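Local coordinates for protein probable tautomerase ywhB (Bacillus subtilis, PDB 2OPA) that is a small member of the tautomerase family (MIF clan) that folds as a beta-alpha-beta unit and assembles as a hexamer, at residues T4-E9 and F41-R46. Numbering follows the deposited sequence.
Sequences TVKMLE and FIEEMR. With FHC (2-fluoro-3-(4-hydroxyphenyl)-2E-propeneoate), chain C.
Thr-4 to Leu-8 and Phe-41 to Met-45 pair in parallel as parts of strands 2-8 and 39-45, which helix 13-31 connects in the beta-alpha-beta unit of the tautomerase fold. Five backbone hydrogen bonds alternate across the pair, among them Val-5 N to Phe-41 O and Glu-43 N to Val-5 O (2.9 Å). The last, Glu-9 N to Met-45 O, carries the pairing one residue past the end of strand 2-8. Val-5, Met-7 and Ile-42 share the face that packs on Leu-19 of the helix, where Met-7 CE meets Ile-42 CG2. On the other face Lys-6 forms a salt bridge, NZ to Glu-43 OE1 at 2.9 Å. Lys-6 CG stands anti to its own backbone N (chi1 179°), and bends at chi3 and chi4 turn NZ back to the carboxylate. A water joins the second oxygen, Glu-43 OE2, to Thr-4 OG1. Met-45 crosses Lys-6 at about a right angle, SD lying 3.5 Å from Lys-6 CG. Glu-44 OE1 pairs with Lys-16 and takes a water that also donates to Leu-8 O. Thr-4 to Lys-6 and Phe-41 pair antiparallel with strands of two different neighbouring subunits, extending the sheet on both edges. The C-terminal ends of both strands line the ligand pocket: Leu-8 N makes a weak hydrogen bond to O2 of 2-fluoro-3-(4-hydroxyphenyl)-2E-propeneoate, which Arg-11 also binds, and Met-45 CE lies 3.4 Å from its F1.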
# COMPACT_ATOMS: atom_id res chain seq x y z
N THR A 4 -3.08 2.50 -8.66
CA THR A 4 -2.14 1.39 -8.58
C THR A 4 -2.84 0.17 -9.17
O THR A 4 -3.91 -0.22 -8.71
CB THR A 4 -1.74 1.09 -7.12
OG1 THR A 4 -1.11 2.24 -6.54
CG2 THR A 4 -0.76 -0.09 -7.06
N VAL A 5 -2.26 -0.41 -10.21
CA VAL A 5 -2.83 -1.59 -10.83
C VAL A 5 -1.92 -2.75 -10.48
O VAL A 5 -0.77 -2.80 -10.93
CB VAL A 5 -2.90 -1.48 -12.37
CG1 VAL A 5 -3.54 -2.74 -12.94
CG2 VAL A 5 -3.69 -0.26 -12.79
N LYS A 6 -2.42 -3.67 -9.67
CA LYS A 6 -1.65 -4.83 -9.27
C LYS A 6 -2.17 -6.03 -10.06
O LYS A 6 -3.34 -6.41 -9.95
CB LYS A 6 -1.80 -5.05 -7.76
CG LYS A 6 -1.05 -6.27 -7.23
CD LYS A 6 -1.22 -6.45 -5.72
CE LYS A 6 -0.47 -5.39 -4.95
NZ LYS A 6 1.00 -5.43 -5.24
N MET A 7 -1.30 -6.62 -10.88
CA MET A 7 -1.68 -7.77 -11.70
C MET A 7 -0.52 -8.74 -11.85
O MET A 7 0.62 -8.39 -11.57
CB MET A 7 -2.13 -7.31 -13.09
CG MET A 7 -1.09 -6.49 -13.82
SD MET A 7 -1.66 -5.88 -15.42
CE MET A 7 -0.14 -5.21 -16.09
N LEU A 8 -0.83 -9.95 -12.29
CA LEU A 8 0.17 -10.99 -12.49
C LEU A 8 1.13 -10.69 -13.63
O LEU A 8 0.78 -9.98 -14.58
CB LEU A 8 -0.50 -12.34 -12.78
CG LEU A 8 -1.21 -13.06 -11.63
CD1 LEU A 8 -1.92 -14.29 -12.16
CD2 LEU A 8 -0.19 -13.47 -10.56
N GLU A 9 2.34 -11.23 -13.54
CA GLU A 9 3.33 -11.08 -14.60
C GLU A 9 2.71 -11.77 -15.81
O GLU A 9 1.84 -12.64 -15.66
CB GLU A 9 4.62 -11.79 -14.23
CG GLU A 9 5.30 -11.29 -12.97
CD GLU A 9 6.51 -12.13 -12.58
OE1 GLU A 9 6.39 -13.38 -12.60
OE2 GLU A 9 7.57 -11.55 -12.24
N PHE A 41 0.51 3.56 -11.34
CA PHE A 41 1.61 2.70 -10.97
C PHE A 41 1.21 1.28 -11.34
O PHE A 41 0.08 0.88 -11.09
CB PHE A 41 1.88 2.71 -9.45
CG PHE A 41 2.14 4.06 -8.87
CD1 PHE A 41 1.14 4.74 -8.18
CD2 PHE A 41 3.39 4.65 -8.99
CE1 PHE A 41 1.39 5.99 -7.59
CE2 PHE A 41 3.65 5.90 -8.41
CZ PHE A 41 2.64 6.56 -7.71
N ILE A 42 2.12 0.54 -11.95
CA ILE A 42 1.83 -0.85 -12.27
C ILE A 42 2.70 -1.70 -11.36
O ILE A 42 3.91 -1.50 -11.28
CB ILE A 42 2.17 -1.21 -13.73
CG1 ILE A 42 1.19 -0.54 -14.69
CG2 ILE A 42 2.13 -2.73 -13.91
CD1 ILE A 42 1.54 -0.72 -16.16
N GLU A 43 2.07 -2.62 -10.65
CA GLU A 43 2.78 -3.52 -9.75
C GLU A 43 2.51 -4.94 -10.21
O GLU A 43 1.37 -5.39 -10.23
CB GLU A 43 2.29 -3.33 -8.32
CG GLU A 43 2.93 -2.14 -7.62
CD GLU A 43 2.26 -1.80 -6.30
OE1 GLU A 43 1.61 -2.68 -5.71
OE2 GLU A 43 2.41 -0.64 -5.85
N GLU A 44 3.57 -5.65 -10.59
CA GLU A 44 3.42 -7.01 -11.05
C GLU A 44 3.58 -8.03 -9.94
O GLU A 44 4.44 -7.90 -9.07
CB GLU A 44 4.43 -7.29 -12.15
CG GLU A 44 3.95 -6.79 -13.50
CD GLU A 44 4.89 -7.13 -14.61
OE1 GLU A 44 4.43 -7.28 -15.75
OE2 GLU A 44 6.11 -7.22 -14.34
N MET A 45 2.73 -9.05 -9.97
CA MET A 45 2.76 -10.10 -8.96
C MET A 45 3.27 -11.41 -9.55
O MET A 45 3.03 -11.72 -10.71
CB MET A 45 1.37 -10.36 -8.41
CG MET A 45 0.71 -9.20 -7.71
SD MET A 45 -0.91 -9.74 -7.09
CE MET A 45 -1.88 -9.78 -8.60
N ARG A 46 3.98 -12.17 -8.72
CA ARG A 46 4.48 -13.48 -9.11
C ARG A 46 3.45 -14.50 -8.64
O ARG A 46 2.86 -14.34 -7.56
CB ARG A 46 5.82 -13.72 -8.43
CG ARG A 46 6.96 -12.90 -9.00
CD ARG A 46 8.21 -12.99 -8.14
NE ARG A 46 8.50 -14.37 -7.74
CZ ARG A 46 9.67 -14.76 -7.24
NH1 ARG A 46 9.85 -16.03 -6.89
NH2 ARG A 46 10.67 -13.90 -7.11
C1 FHC C . -6.26 -13.30 -11.19
C7 FHC C . -5.60 -12.01 -10.90
C8 FHC C . -4.92 -11.04 -11.58
C9 FHC C . -4.57 -10.92 -13.02
O3 FHC C . -4.95 -11.89 -13.85
O2 FHC C . -3.95 -9.97 -13.45
F1 FHC C . -4.48 -9.99 -10.84
C6 FHC C . -6.86 -14.00 -10.09
C5 FHC C . -7.50 -15.23 -10.33
C4 FHC C . -7.56 -15.81 -11.61
O1 FHC C . -8.19 -17.01 -11.80
C3 FHC C . -6.96 -15.13 -12.70
C2 FHC C . -6.32 -13.90 -12.49
O HOH W 1 1.11 1.96 -4.96
O HOH W 2 1.92 -8.17 -16.38